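Local coordinates for protein Gp6 (Enterobacteria phage HK97, PDB 3JVO) that completes the phage head as a ring-shaped, thirteen-subunit connector that binds the portal protein and gp7 and leaves a central channel open for DNA ejection, at residues L31-A36 / L65-M70. Numbering follows the deposited sequence.
Sequences LYAQAA and LVFADM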
loop_
_atom_site.group_PDB
_atom_site.type_symbol
_atom_site.label_atom_id
_atom_site.label_comp_id
_atom_site.label_asym_id
_atom_site.label_seq_id
_atom_site.Cartn_x
_atom_site.Cartn_y
_atom_site.Cartn_z
ATOM N N LEU G 31 -43.870 -9.470 0.191
ATOM C CA LEU G 31 -43.313 -9.673 -1.147
ATOM C C LEU G 31 -41.871 -10.211 -1.073
ATOM O O LEU G 31 -41.490 -11.135 -1.817
ATOM C CB LEU G 31 -43.401 -8.377 -1.972
ATOM C CG LEU G 31 -42.936 -8.405 -3.433
ATOM C CD1 LEU G 31 -43.316 -7.126 -4.241
ATOM C CD2 LEU G 31 -41.389 -8.647 -3.524
ATOM N N TYR G 32 -41.076 -9.661 -0.161
ATOM C CA TYR G 32 -39.708 -10.131 0.032
ATOM C C TYR G 32 -39.697 -11.590 0.511
ATOM O O TYR G 32 -38.878 -12.390 0.070
ATOM C CB TYR G 32 -38.970 -9.285 1.074
ATOM C CG TYR G 32 -38.664 -7.836 0.697
ATOM C CD1 TYR G 32 -38.478 -7.447 -0.624
ATOM C CD2 TYR G 32 -38.553 -6.862 1.694
ATOM C CE1 TYR G 32 -38.185 -6.104 -0.957
ATOM C CE2 TYR G 32 -38.273 -5.519 1.379
ATOM C CZ TYR G 32 -38.078 -5.149 0.070
ATOM O OH TYR G 32 -37.789 -3.819 -0.221
ATOM N N ALA G 33 -40.598 -11.908 1.426
ATOM C CA ALA G 33 -40.720 -13.256 1.987
ATOM C C ALA G 33 -41.083 -14.241 0.885
ATOM O O ALA G 33 -40.507 -15.322 0.806
ATOM C CB ALA G 33 -41.756 -13.283 3.091
ATOM N N GLN G 34 -42.040 -13.853 0.035
ATOM C CA GLN G 34 -42.479 -14.696 -1.070
ATOM C C GLN G 34 -41.348 -14.902 -2.076
ATOM O O GLN G 34 -41.150 -16.015 -2.576
ATOM C CB GLN G 34 -43.702 -14.090 -1.750
ATOM C CG GLN G 34 -44.973 -14.082 -0.860
ATOM C CD GLN G 34 -46.100 -13.265 -1.467
ATOM O OE1 GLN G 34 -45.866 -12.386 -2.303
ATOM N NE2 GLN G 34 -47.338 -13.551 -1.052
ATOM N N ALA G 35 -40.605 -13.829 -2.362
ATOM C CA ALA G 35 -39.492 -13.878 -3.285
ATOM C C ALA G 35 -38.395 -14.791 -2.748
ATOM O O ALA G 35 -37.832 -15.583 -3.491
ATOM C CB ALA G 35 -38.943 -12.487 -3.537
ATOM N N ALA G 36 -38.080 -14.666 -1.460
ATOM C CA ALA G 36 -37.031 -15.481 -0.850
ATOM C C ALA G 36 -37.408 -16.954 -0.838
ATOM O O ALA G 36 -36.564 -17.826 -1.050
ATOM C CB ALA G 36 -36.764 -15.018 0.544
ATOM N N LEU G 65 -32.433 -15.740 5.600
ATOM C CA LEU G 65 -31.237 -14.983 5.207
ATOM C C LEU G 65 -31.448 -14.255 3.879
ATOM O O LEU G 65 -31.039 -13.095 3.694
ATOM C CB LEU G 65 -30.024 -15.901 5.126
ATOM C CG LEU G 65 -29.491 -16.498 6.444
ATOM C CD1 LEU G 65 -28.597 -17.664 6.120
ATOM C CD2 LEU G 65 -28.720 -15.416 7.202
ATOM N N VAL G 66 -32.093 -14.939 2.954
ATOM C CA VAL G 66 -32.357 -14.361 1.640
ATOM C C VAL G 66 -33.352 -13.198 1.806
ATOM O O VAL G 66 -33.185 -12.151 1.200
ATOM C CB VAL G 66 -32.839 -15.450 0.631
ATOM C CG1 VAL G 66 -33.273 -14.812 -0.725
ATOM C CG2 VAL G 66 -31.723 -16.440 0.398
ATOM N N PHE G 67 -34.385 -13.411 2.616
ATOM C CA PHE G 67 -35.407 -12.389 2.899
ATOM C C PHE G 67 -34.771 -11.130 3.504
ATOM O O PHE G 67 -35.032 -10.006 3.059
ATOM C CB PHE G 67 -36.491 -12.955 3.845
ATOM C CG PHE G 67 -37.235 -11.883 4.623
ATOM C CD1 PHE G 67 -38.336 -11.240 4.072
ATOM C CD2 PHE G 67 -36.797 -11.488 5.884
ATOM C CE1 PHE G 67 -38.986 -10.218 4.783
ATOM C CE2 PHE G 67 -37.457 -10.482 6.610
ATOM C CZ PHE G 67 -38.548 -9.857 6.062
ATOM N N ALA G 68 -33.947 -11.309 4.535
ATOM C CA ALA G 68 -33.344 -10.147 5.182
ATOM C C ALA G 68 -32.406 -9.419 4.199
ATOM O O ALA G 68 -32.316 -8.208 4.214
ATOM C CB ALA G 68 -32.606 -10.562 6.479
ATOM N N ASP G 69 -31.723 -10.153 3.322
ATOM C CA ASP G 69 -30.880 -9.475 2.331
ATOM C C ASP G 69 -31.707 -8.526 1.437
ATOM O O ASP G 69 -31.331 -7.370 1.253
ATOM C CB ASP G 69 -30.093 -10.472 1.492
ATOM C CG ASP G 69 -29.166 -9.794 0.528
ATOM O OD1 ASP G 69 -28.229 -9.074 0.976
ATOM O OD2 ASP G 69 -29.392 -9.958 -0.694
HETATM N N MSE G 70 -32.841 -8.997 0.921
HETATM C CA MSE G 70 -33.791 -8.152 0.164
HETATM C C MSE G 70 -34.246 -6.915 0.928
HETATM O O MSE G 70 -34.384 -5.827 0.376
HETATM C CB MSE G 70 -35.046 -8.947 -0.213
HETATM C CG MSE G 70 -34.798 -10.097 -1.158
HETATM SE SE MSE G 70 -34.057 -9.465 -2.844
HETATM C CE MSE G 70 -35.527 -8.309 -3.464
#
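Tyr32 and Ala36, one turn apart on helix 26-44, pack against Val66, Phe67 and Met70 of helix 57-72, joining the two longest helices of the mostly helical gp6-like connector fold. The short segment axes approach to 8.3 Å with their N-to-C directions 135° apart, an obliquely crossed pair nearer antiparallel than parallel. No hydrogen bond crosses between the segments, and all six touching residues are buried, so the join is mainly apolar packing.

Tyr32 spans the interface from root to tip. Its CB lies 3.6 Å from CD1 of Phe67, approaching that ring obliquely. CG and CD1 then reach the CB of the selenomethionine Met70, with 3.8 Å between Tyr32 CD1 and Met70 CB. In the conformer described, this CB stands over the tyrosine face, 4.2 Å from the ring centroid and 28° off its normal, which supports a CH-pi contact. Farther out, CE1, CE2 and CZ pass beneath Met70 O, which sits above the plane, offset toward the rim. At the tip, OH hydrogen-bonds to Gln17 OE1 of a neighbouring subunit, so the same side chain that packs within the chain also takes part in the assembly of the tridecameric ring.

In Phe67, chi1 of 157° sets CG across from the backbone N and carries the ring to helix 26-44, where its edge meets the backbone: CD1 is 3.5 Å from Ala33 N. Phe14 of helix 11-17 meets the Phe67 ring and also touches Ala33, bringing a third helix to this side. The closest CA pair, Ala36 and Phe67 at 5.1 Å, is consistent with the small alanine side chain allowing close approach: the methyl CB of Ala36 lies 3.5 Å from Phe67 N and 3.7 Å from Val66 CG1.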